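Local coordinates for protein tryptophane-5-halogenase (Microbispora sp. ATCC PTA-5024, PDB 5UAO) that probably uses reduced flavin to chlorinate the 5-position of a tryptophan in the lanthipeptide precursor of the antibiotic NAI-107, at residues 147-158 / 498-508; 268-276 / 286-294. One frame throughout, in Å; residues are numbered along the deposited sequence.

Interaction 1 (147-158 / 498-508)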
loop_
_atom_site.group_PDB
_atom_site.type_symbol
_atom_site.label_atom_id
_atom_site.label_comp_id
_atom_site.label_asym_id
_atom_site.label_seq_id
_atom_site.Cartn_x
_atom_site.Cartn_y
_atom_site.Cartn_z
ATOM N N MET A 147 0.824 -26.981 -13.057
ATOM C CA MET A 147 0.715 -28.385 -13.570
ATOM C C MET A 147 -0.377 -28.561 -14.659
ATOM O O MET A 147 -0.197 -29.267 -15.630
ATOM C CB MET A 147 0.486 -29.367 -12.429
ATOM C CG MET A 147 1.616 -29.452 -11.422
ATOM S SD MET A 147 1.136 -30.410 -9.978
ATOM C CE MET A 147 2.615 -30.313 -8.993
ATOM N N LEU A 148 -1.509 -27.892 -14.519
ATOM C CA LEU A 148 -2.501 -27.898 -15.604
ATOM C C LEU A 148 -1.923 -27.334 -16.906
ATOM O O LEU A 148 -2.012 -27.941 -17.993
ATOM C CB LEU A 148 -3.743 -27.149 -15.137
ATOM C CG LEU A 148 -4.569 -27.916 -14.087
ATOM C CD1 LEU A 148 -5.341 -26.973 -13.187
ATOM C CD2 LEU A 148 -5.548 -28.804 -14.874
ATOM N N MET A 149 -1.175 -26.238 -16.780
ATOM C CA MET A 149 -0.529 -25.683 -17.980
ATOM C C MET A 149 0.468 -26.631 -18.677
ATOM O O MET A 149 0.434 -26.782 -19.910
ATOM C CB MET A 149 0.103 -24.336 -17.663
ATOM C CG MET A 149 -0.888 -23.229 -17.323
ATOM S SD MET A 149 0.000 -21.618 -17.167
ATOM C CE MET A 149 0.367 -21.723 -15.591
ATOM N N THR A 150 1.357 -27.240 -17.913
ATOM C CA THR A 150 2.274 -28.218 -18.524
ATOM C C THR A 150 1.576 -29.499 -19.056
ATOM O O THR A 150 2.085 -30.145 -19.963
ATOM C CB THR A 150 3.473 -28.599 -17.636
ATOM O OG1 THR A 150 3.014 -29.149 -16.393
ATOM C CG2 THR A 150 4.337 -27.355 -17.368
ATOM N N GLU A 151 0.421 -29.836 -18.529
ATOM C CA GLU A 151 -0.396 -30.916 -19.100
ATOM C C GLU A 151 -1.266 -30.464 -20.264
ATOM O O GLU A 151 -1.867 -31.314 -20.907
ATOM C CB GLU A 151 -1.323 -31.500 -18.047
ATOM C CG GLU A 151 -0.630 -32.021 -16.815
ATOM C CD GLU A 151 -0.179 -33.469 -16.932
ATOM O OE1 GLU A 151 -0.570 -34.179 -17.891
ATOM O OE2 GLU A 151 0.558 -33.884 -16.013
ATOM N N ASP A 152 -1.350 -29.157 -20.559
ATOM C CA ASP A 152 -2.339 -28.615 -21.486
ATOM C C ASP A 152 -3.763 -29.117 -21.148
ATOM O O ASP A 152 -4.520 -29.529 -22.029
ATOM C CB ASP A 152 -1.996 -28.909 -22.975
ATOM C CG ASP A 152 -0.797 -28.080 -23.485
ATOM O OD1 ASP A 152 -0.728 -26.914 -23.202
ATOM O OD2 ASP A 152 0.126 -28.608 -24.136
ATOM N N ARG A 153 -4.144 -29.036 -19.875
ATOM C CA ARG A 153 -5.478 -29.456 -19.458
ATOM C C ARG A 153 -6.061 -28.350 -18.601
ATOM O O ARG A 153 -5.340 -27.393 -18.231
ATOM C CB ARG A 153 -5.362 -30.801 -18.687
ATOM C CG ARG A 153 -5.222 -32.003 -19.608
ATOM C CD ARG A 153 -4.887 -33.241 -18.809
ATOM N NE ARG A 153 -4.511 -34.344 -19.680
ATOM C CZ ARG A 153 -5.354 -35.025 -20.437
ATOM N NH1 ARG A 153 -6.641 -34.738 -20.438
ATOM N NH2 ARG A 153 -4.895 -35.996 -21.228
ATOM N N VAL A 154 -7.341 -28.456 -18.273
ATOM C CA VAL A 154 -8.042 -27.439 -17.502
ATOM C C VAL A 154 -8.786 -28.124 -16.342
ATOM O O VAL A 154 -9.118 -29.291 -16.456
ATOM C CB VAL A 154 -9.018 -26.606 -18.360
ATOM C CG1 VAL A 154 -8.318 -25.843 -19.474
ATOM C CG2 VAL A 154 -10.124 -27.470 -18.995
ATOM N N PRO A 155 -9.035 -27.408 -15.236
ATOM C CA PRO A 155 -9.514 -28.077 -14.013
ATOM C C PRO A 155 -11.077 -28.275 -14.025
ATOM O O PRO A 155 -11.836 -27.697 -13.225
ATOM C CB PRO A 155 -8.980 -27.156 -12.919
ATOM C CG PRO A 155 -9.042 -25.758 -13.538
ATOM C CD PRO A 155 -8.690 -25.984 -14.973
ATOM N N VAL A 156 -11.509 -29.024 -15.027
ATOM C CA VAL A 156 -12.917 -29.334 -15.255
ATOM C C VAL A 156 -12.906 -30.844 -15.486
ATOM O O VAL A 156 -11.950 -31.373 -16.095
ATOM C CB VAL A 156 -13.511 -28.608 -16.469
ATOM C CG1 VAL A 156 -15.026 -28.919 -16.619
ATOM C CG2 VAL A 156 -13.315 -27.103 -16.361
ATOM N N TYR A 157 -13.937 -31.528 -14.984
ATOM C CA TYR A 157 -13.920 -33.006 -14.883
ATOM C C TYR A 157 -15.292 -33.563 -15.158
ATOM O O TYR A 157 -16.300 -33.012 -14.698
ATOM C CB TYR A 157 -13.518 -33.410 -13.486
ATOM C CG TYR A 157 -12.168 -32.834 -13.078
ATOM C CD1 TYR A 157 -12.064 -31.556 -12.506
ATOM C CD2 TYR A 157 -10.977 -33.562 -13.298
ATOM C CE1 TYR A 157 -10.819 -31.034 -12.159
ATOM C CE2 TYR A 157 -9.729 -33.036 -12.947
ATOM C CZ TYR A 157 -9.655 -31.768 -12.414
ATOM O OH TYR A 157 -8.435 -31.262 -12.061
ATOM N N ARG A 158 -15.367 -34.605 -15.966
ATOM C CA ARG A 158 -16.625 -35.306 -16.079
ATOM C C ARG A 158 -16.872 -35.939 -14.709
ATOM O O ARG A 158 -16.028 -36.662 -14.202
ATOM C CB ARG A 158 -16.609 -36.323 -17.193
ATOM C CG ARG A 158 -17.405 -35.867 -18.408
ATOM C CD ARG A 158 -17.124 -36.743 -19.615
ATOM N NE ARG A 158 -15.680 -36.911 -19.865
ATOM C CZ ARG A 158 -15.127 -37.018 -21.075
ATOM N NH1 ARG A 158 -15.876 -36.979 -22.177
ATOM N NH2 ARG A 158 -13.809 -37.154 -21.194
ATOM N N LEU A 498 -4.830 -34.427 -9.895
ATOM C CA LEU A 498 -5.817 -33.539 -10.433
ATOM C C LEU A 498 -5.434 -32.933 -11.781
ATOM O O LEU A 498 -6.289 -32.751 -12.645
ATOM C CB LEU A 498 -6.073 -32.378 -9.454
ATOM C CG LEU A 498 -6.928 -32.611 -8.237
ATOM C CD1 LEU A 498 -6.956 -31.394 -7.344
ATOM C CD2 LEU A 498 -8.316 -33.006 -8.693
ATOM N N ALA A 499 -4.183 -32.538 -11.959
ATOM C CA ALA A 499 -3.852 -31.872 -13.212
ATOM C C ALA A 499 -3.927 -32.843 -14.411
ATOM O O ALA A 499 -4.467 -32.510 -15.484
ATOM C CB ALA A 499 -2.468 -31.193 -13.122
ATOM N N SER A 500 -3.405 -34.051 -14.234
ATOM C CA SER A 500 -3.461 -35.054 -15.300
ATOM C C SER A 500 -4.875 -35.556 -15.693
ATOM O O SER A 500 -5.011 -36.081 -16.771
ATOM C CB SER A 500 -2.591 -36.257 -14.967
ATOM O OG SER A 500 -3.000 -36.808 -13.747
ATOM N N ARG A 501 -5.876 -35.418 -14.825
ATOM C CA ARG A 501 -7.242 -35.873 -15.101
ATOM C C ARG A 501 -8.164 -34.768 -15.643
ATOM O O ARG A 501 -9.313 -35.039 -15.999
ATOM C CB ARG A 501 -7.871 -36.453 -13.824
ATOM C CG ARG A 501 -7.019 -37.571 -13.279
ATOM C CD ARG A 501 -7.767 -38.487 -12.357
ATOM N NE ARG A 501 -8.310 -37.810 -11.181
ATOM C CZ ARG A 501 -7.628 -37.569 -10.062
ATOM N NH1 ARG A 501 -6.345 -37.909 -9.981
ATOM N NH2 ARG A 501 -8.212 -36.971 -9.018
ATOM N N GLY A 502 -7.668 -33.522 -15.750
ATOM C CA GLY A 502 -8.504 -32.444 -16.260
ATOM C C GLY A 502 -8.857 -32.671 -17.709
ATOM O O GLY A 502 -8.134 -33.314 -18.447
ATOM N N LEU A 503 -9.979 -32.135 -18.128
ATOM C CA LEU A 503 -10.378 -32.197 -19.538
ATOM C C LEU A 503 -9.390 -31.353 -20.402
ATOM O O LEU A 503 -8.667 -30.501 -19.902
ATOM C CB LEU A 503 -11.823 -31.705 -19.691
ATOM C CG LEU A 503 -12.929 -32.528 -18.947
ATOM C CD1 LEU A 503 -14.282 -31.927 -19.196
ATOM C CD2 LEU A 503 -12.922 -33.972 -19.393
ATOM N N ARG A 504 -9.358 -31.645 -21.675
ATOM C CA ARG A 504 -8.837 -30.705 -22.656
ATOM C C ARG A 504 -9.718 -29.542 -22.688
ATOM O O ARG A 504 -10.948 -29.706 -22.499
ATOM C CB ARG A 504 -8.811 -31.320 -24.018
ATOM C CG ARG A 504 -7.821 -32.464 -24.065
ATOM C CD ARG A 504 -6.384 -32.029 -23.854
ATOM N NE ARG A 504 -5.518 -33.206 -23.995
ATOM C CZ ARG A 504 -4.244 -33.283 -23.583
ATOM N NH1 ARG A 504 -3.625 -32.262 -23.008
ATOM N NH2 ARG A 504 -3.567 -34.399 -23.761
ATOM N N GLN A 505 -9.162 -28.372 -23.040
ATOM C CA GLN A 505 -9.976 -27.136 -22.946
ATOM C C GLN A 505 -11.233 -27.184 -23.819
ATOM O O GLN A 505 -12.315 -26.682 -23.439
ATOM C CB GLN A 505 -9.113 -25.881 -23.233
ATOM C CG GLN A 505 -9.932 -24.661 -23.414
ATOM C CD GLN A 505 -9.176 -23.324 -23.518
ATOM O OE1 GLN A 505 -7.978 -23.203 -23.897
ATOM N NE2 GLN A 505 -9.913 -22.331 -23.266
ATOM N N SER A 506 -11.101 -27.731 -25.011
ATOM C CA SER A 506 -12.106 -27.545 -25.992
ATOM C C SER A 506 -13.445 -28.243 -25.494
ATOM O O SER A 506 -14.563 -27.645 -25.585
ATOM C CB SER A 506 -11.618 -28.110 -27.338
ATOM O OG SER A 506 -12.654 -27.921 -28.308
ATOM N N GLU A 507 -13.300 -29.416 -24.875
ATOM C CA GLU A 507 -14.443 -30.153 -24.273
ATOM C C GLU A 507 -15.095 -29.366 -23.116
ATOM O O GLU A 507 -16.322 -29.273 -22.975
ATOM C CB GLU A 507 -13.987 -31.519 -23.748
ATOM C CG GLU A 507 -15.183 -32.431 -23.391
ATOM C CD GLU A 507 -14.781 -33.838 -22.952
ATOM O OE1 GLU A 507 -13.651 -34.287 -23.303
ATOM O OE2 GLU A 507 -15.597 -34.490 -22.227
ATOM N N ALA A 508 -14.242 -28.752 -22.304
ATOM C CA ALA A 508 -14.706 -27.979 -21.186
ATOM C C ALA A 508 -15.448 -26.704 -21.578
ATOM O O ALA A 508 -16.438 -26.360 -20.918
ATOM C CB ALA A 508 -13.542 -27.678 -20.260
HETATM O O HOH W 1 -2.318 -36.619 -18.479
HETATM O O HOH W 2 -6.555 -27.868 -23.426
#
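R153 and R504 lay their guanidinium groups flat against each other, planes 23° apart and centres 3.8 Å from one another, and backbone carbonyl oxygens accept from both groups and probably soften the like charges. R153 NH1 reaches G502 O at 2.9 Å, almost in line with the C=O. R504 NH1 bonds D152 O at 3.0 Å, standing above that carbonyl's plane, and more weakly E151 O; the bend at chi2 (-65°) folds R504 back to these carbonyls, which the Schellman turn at D152 presents at the helix end.

Main-chain bonds tie V154 and V156, at the start of the strand, to L503: V154 N to L503 O and L503 N to V156 O, both 2.9 Å. G502 CA makes a CA-H...O contact with V154 O, which any side chain here would strike. Y157 OH donates to L498 O at 2.7 Å; that oxygen lies at the ring's edge, near its plane, while the hydroxyl stands above the carbonyl plane.

Among apolar contacts, A499 CB sits 3.5 Å from M147 CB, a spacing that suits so small a residue between helices. A508 CB likewise packs on V154 and V156.

With an alanine in place of R153, G502 O would probably lose this donor and R504 its stacking partner. The carbonyl oxygens of E151, D152 and G502 thus probably offset the arginines' repulsion.

Interaction 2 (268-276 / 286-294)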
loop_
_atom_site.group_PDB
_atom_site.type_symbol
_atom_site.label_atom_id
_atom_site.label_comp_id
_atom_site.label_asym_id
_atom_site.label_seq_id
_atom_site.Cartn_x
_atom_site.Cartn_y
_atom_site.Cartn_z
ATOM N N GLY A 268 -7.863 -27.143 -33.762
ATOM C CA GLY A 268 -8.792 -27.198 -32.633
ATOM C C GLY A 268 -8.241 -27.529 -31.246
ATOM O O GLY A 268 -9.016 -27.630 -30.275
ATOM N N HIS A 269 -6.932 -27.716 -31.124
ATOM C CA HIS A 269 -6.281 -27.889 -29.847
ATOM C C HIS A 269 -5.986 -26.530 -29.185
ATOM O O HIS A 269 -5.175 -25.726 -29.710
ATOM C CB HIS A 269 -5.013 -28.762 -30.034
ATOM C CG HIS A 269 -5.317 -30.047 -30.753
ATOM N ND1 HIS A 269 -5.812 -31.174 -30.108
ATOM C CD2 HIS A 269 -5.332 -30.340 -32.086
ATOM C CE1 HIS A 269 -6.059 -32.116 -31.003
ATOM N NE2 HIS A 269 -5.781 -31.637 -32.211
ATOM N N LEU A 270 -6.646 -26.240 -28.050
ATOM C CA LEU A 270 -6.668 -24.878 -27.492
ATOM C C LEU A 270 -5.780 -24.884 -26.245
ATOM O O LEU A 270 -6.112 -25.485 -25.231
ATOM C CB LEU A 270 -8.090 -24.346 -27.216
ATOM C CG LEU A 270 -9.144 -24.587 -28.286
ATOM C CD1 LEU A 270 -10.498 -24.054 -27.858
ATOM C CD2 LEU A 270 -8.745 -23.928 -29.595
ATOM N N LYS A 271 -4.578 -24.295 -26.361
ATOM C CA LYS A 271 -3.694 -24.154 -25.210
ATOM C C LYS A 271 -4.318 -23.239 -24.131
ATOM O O LYS A 271 -4.835 -22.163 -24.447
ATOM C CB LYS A 271 -2.314 -23.611 -25.649
ATOM C CG LYS A 271 -1.536 -24.578 -26.515
ATOM C CD LYS A 271 -0.303 -23.919 -27.152
ATOM C CE LYS A 271 -0.683 -22.920 -28.243
ATOM N NZ LYS A 271 -1.042 -23.472 -29.552
ATOM N N PRO A 272 -4.332 -23.686 -22.870
ATOM C CA PRO A 272 -4.983 -22.909 -21.795
ATOM C C PRO A 272 -4.099 -21.853 -21.153
ATOM O O PRO A 272 -4.020 -21.733 -19.917
ATOM C CB PRO A 272 -5.382 -24.005 -20.774
ATOM C CG PRO A 272 -4.323 -25.038 -20.924
ATOM C CD PRO A 272 -4.055 -25.072 -22.412
ATOM N N TYR A 273 -3.484 -21.048 -22.002
ATOM C CA TYR A 273 -2.562 -20.065 -21.603
ATOM C C TYR A 273 -2.124 -19.210 -22.819
ATOM O O TYR A 273 -2.263 -19.589 -23.984
ATOM C CB TYR A 273 -1.346 -20.729 -20.882
ATOM C CG TYR A 273 -0.726 -21.852 -21.670
ATOM C CD1 TYR A 273 0.122 -21.587 -22.780
ATOM C CD2 TYR A 273 -0.945 -23.161 -21.288
ATOM C CE1 TYR A 273 0.656 -22.639 -23.521
ATOM C CE2 TYR A 273 -0.412 -24.216 -21.992
ATOM C CZ TYR A 273 0.366 -23.971 -23.088
ATOM O OH TYR A 273 0.887 -25.014 -23.754
ATOM N N THR A 274 -1.539 -18.065 -22.518
ATOM C CA THR A 274 -0.860 -17.253 -23.502
ATOM C C THR A 274 0.598 -17.750 -23.524
ATOM O O THR A 274 1.165 -18.106 -22.465
ATOM C CB THR A 274 -0.925 -15.784 -23.060
ATOM O OG1 THR A 274 -2.282 -15.320 -23.092
ATOM C CG2 THR A 274 -0.102 -14.936 -23.910
ATOM N N THR A 275 1.229 -17.761 -24.687
ATOM C CA THR A 275 2.647 -18.136 -24.762
ATOM C C THR A 275 3.444 -16.858 -25.097
ATOM O O THR A 275 2.995 -16.019 -25.921
ATOM C CB THR A 275 2.871 -19.219 -25.827
ATOM O OG1 THR A 275 2.076 -20.376 -25.512
ATOM C CG2 THR A 275 4.357 -19.633 -25.935
ATOM N N ALA A 276 4.586 -16.713 -24.446
ATOM C CA ALA A 276 5.538 -15.639 -24.726
ATOM C C ALA A 276 6.846 -16.297 -25.086
ATOM O O ALA A 276 7.463 -16.976 -24.237
ATOM C CB ALA A 276 5.726 -14.783 -23.496
ATOM N N THR A 286 1.419 -15.882 -28.399
ATOM C CA THR A 286 0.484 -16.819 -28.987
ATOM C C THR A 286 -0.747 -16.849 -28.090
ATOM O O THR A 286 -0.662 -17.294 -26.923
ATOM C CB THR A 286 1.053 -18.251 -29.085
ATOM O OG1 THR A 286 2.237 -18.293 -29.891
ATOM C CG2 THR A 286 0.028 -19.180 -29.762
ATOM N N ILE A 287 -1.865 -16.351 -28.626
ATOM C CA ILE A 287 -3.131 -16.203 -27.912
ATOM C C ILE A 287 -4.170 -17.075 -28.658
ATOM O O ILE A 287 -4.610 -16.693 -29.759
ATOM C CB ILE A 287 -3.557 -14.700 -27.848
ATOM C CG1 ILE A 287 -2.609 -13.934 -26.925
ATOM C CG2 ILE A 287 -5.000 -14.572 -27.407
ATOM C CD1 ILE A 287 -2.749 -12.434 -26.991
ATOM N N PRO A 288 -4.579 -18.216 -28.070
ATOM C CA PRO A 288 -5.597 -19.085 -28.707
ATOM C C PRO A 288 -6.976 -18.447 -28.787
ATOM O O PRO A 288 -7.436 -17.866 -27.795
ATOM C CB PRO A 288 -5.634 -20.276 -27.758
ATOM C CG PRO A 288 -4.237 -20.369 -27.292
ATOM C CD PRO A 288 -3.875 -18.945 -27.006
ATOM N N THR A 289 -7.609 -18.536 -29.954
ATOM C CA THR A 289 -9.072 -18.335 -30.096
ATOM C C THR A 289 -9.677 -19.659 -30.588
ATOM O O THR A 289 -8.912 -20.581 -30.925
ATOM C CB THR A 289 -9.453 -17.185 -31.048
ATOM O OG1 THR A 289 -9.168 -17.585 -32.394
ATOM C CG2 THR A 289 -8.720 -15.909 -30.719
ATOM N N PRO A 290 -11.022 -19.801 -30.595
ATOM C CA PRO A 290 -11.510 -21.135 -31.039
ATOM C C PRO A 290 -11.145 -21.442 -32.498
ATOM O O PRO A 290 -10.854 -22.583 -32.809
ATOM C CB PRO A 290 -13.045 -21.081 -30.786
ATOM C CG PRO A 290 -13.190 -20.042 -29.682
ATOM C CD PRO A 290 -12.108 -19.002 -29.991
ATOM N N GLU A 291 -10.995 -20.437 -33.328
ATOM C CA GLU A 291 -10.797 -20.666 -34.770
ATOM C C GLU A 291 -9.302 -20.837 -35.142
ATOM O O GLU A 291 -9.012 -21.571 -36.049
ATOM C CB GLU A 291 -11.536 -19.604 -35.640
ATOM C CG GLU A 291 -11.062 -18.164 -35.557
ATOM C CD GLU A 291 -11.605 -17.349 -34.330
ATOM O OE1 GLU A 291 -12.387 -17.938 -33.475
ATOM O OE2 GLU A 291 -11.194 -16.120 -34.212
ATOM N N SER A 292 -8.383 -20.211 -34.416
ATOM C CA SER A 292 -6.941 -20.261 -34.672
ATOM C C SER A 292 -6.097 -19.615 -33.533
ATOM O O SER A 292 -6.644 -18.990 -32.644
ATOM C CB SER A 292 -6.629 -19.515 -35.950
ATOM O OG SER A 292 -6.892 -18.130 -35.766
ATOM N N ASP A 293 -4.791 -19.798 -33.583
ATOM C CA ASP A 293 -3.849 -19.086 -32.728
ATOM C C ASP A 293 -3.593 -17.698 -33.341
ATOM O O ASP A 293 -3.330 -17.573 -34.539
ATOM C CB ASP A 293 -2.571 -19.845 -32.555
ATOM C CG ASP A 293 -2.675 -20.991 -31.557
ATOM O OD1 ASP A 293 -3.545 -20.985 -30.676
ATOM O OD2 ASP A 293 -1.776 -21.847 -31.546
ATOM N N HIS A 294 -3.719 -16.653 -32.496
ATOM C CA HIS A 294 -3.380 -15.284 -32.860
ATOM C C HIS A 294 -1.961 -14.970 -32.328
ATOM O O HIS A 294 -1.647 -15.134 -31.150
ATOM C CB HIS A 294 -4.364 -14.320 -32.317
ATOM C CG HIS A 294 -5.701 -14.402 -32.953
ATOM N ND1 HIS A 294 -6.668 -13.448 -32.740
ATOM C CD2 HIS A 294 -6.235 -15.289 -33.824
ATOM C CE1 HIS A 294 -7.724 -13.707 -33.499
ATOM N NE2 HIS A 294 -7.521 -14.874 -34.077
HETATM O O HOH W 3 -3.939 -23.287 -29.149
HETATM O O HOH W 4 -0.557 -20.134 -26.176
HETATM O O HOH W 5 4.477 -17.403 -28.534
#
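K271 and D293 meet nearly at right angles: the lysine chain, bent at chi3 (-71°) and chi4 (-79°), curls so that NZ reaches D293 OD2 at 2.7 Å on the syn lone pair. D293 is buried, and the lysine probably balances its charge there. A water ties the pair further, donating to D293 OD1 and H269 O while accepting from both K271 N and NZ, so both carboxylate oxygens are engaged.

The ring of P288 turns its CG toward K271 O, 3.4 Å away, and its CD toward Y273 O; proline, with no N-H to offer, fits beside these carbonyls by its carbons alone. L270 brings CD2 to T289 O. The aliphatic part of K271 also serves as an apolar surface, CB lying over one face of the Y273 ring, toward its rim, and CE 4.1 Å from T286 CG2.

T275 and T286 stand on one face of the sheet, their CB atoms 3.9 Å apart, as beta-branched residues commonly do in strands. T275 N donates to T286 O at 3.0 Å, in the carbonyl plane, and T286 N returns a bond to T275 O. One water links T275 OG1 with T286 O and Y273 O. T274 and I287 run side by side, CG2 to CG1 4.0 Å.

The T275–T286 pair belongs to an antiparallel beta hairpin, strands 274-279 and 282-288, within the mixed sheet of the halogenase fold that borders the FAD site.

How the interactions relate
Interaction 1 and interaction 2 lie on the same side of the chain's centre, their own centres about 15 Å apart. Segments 147-158 and 498-508, some 340 residues apart in sequence, meet around chain that includes the whole of interaction 2. The two contacts touch directly: D152 OD1 is 2.6 Å from Y273 OH, probably a hydrogen bond, and Y273 CE2 lies 3.4 Å from M149 O. V154 packs on P272, and the side chain of Q505 on L270. Interaction 2 is the one beside the cofactor, with the side chain of I287 about 4 Å from the bound FAD; interaction 1 joins helices 485-501 and 505-514 to the end of helix 144-151 and strand 156-159.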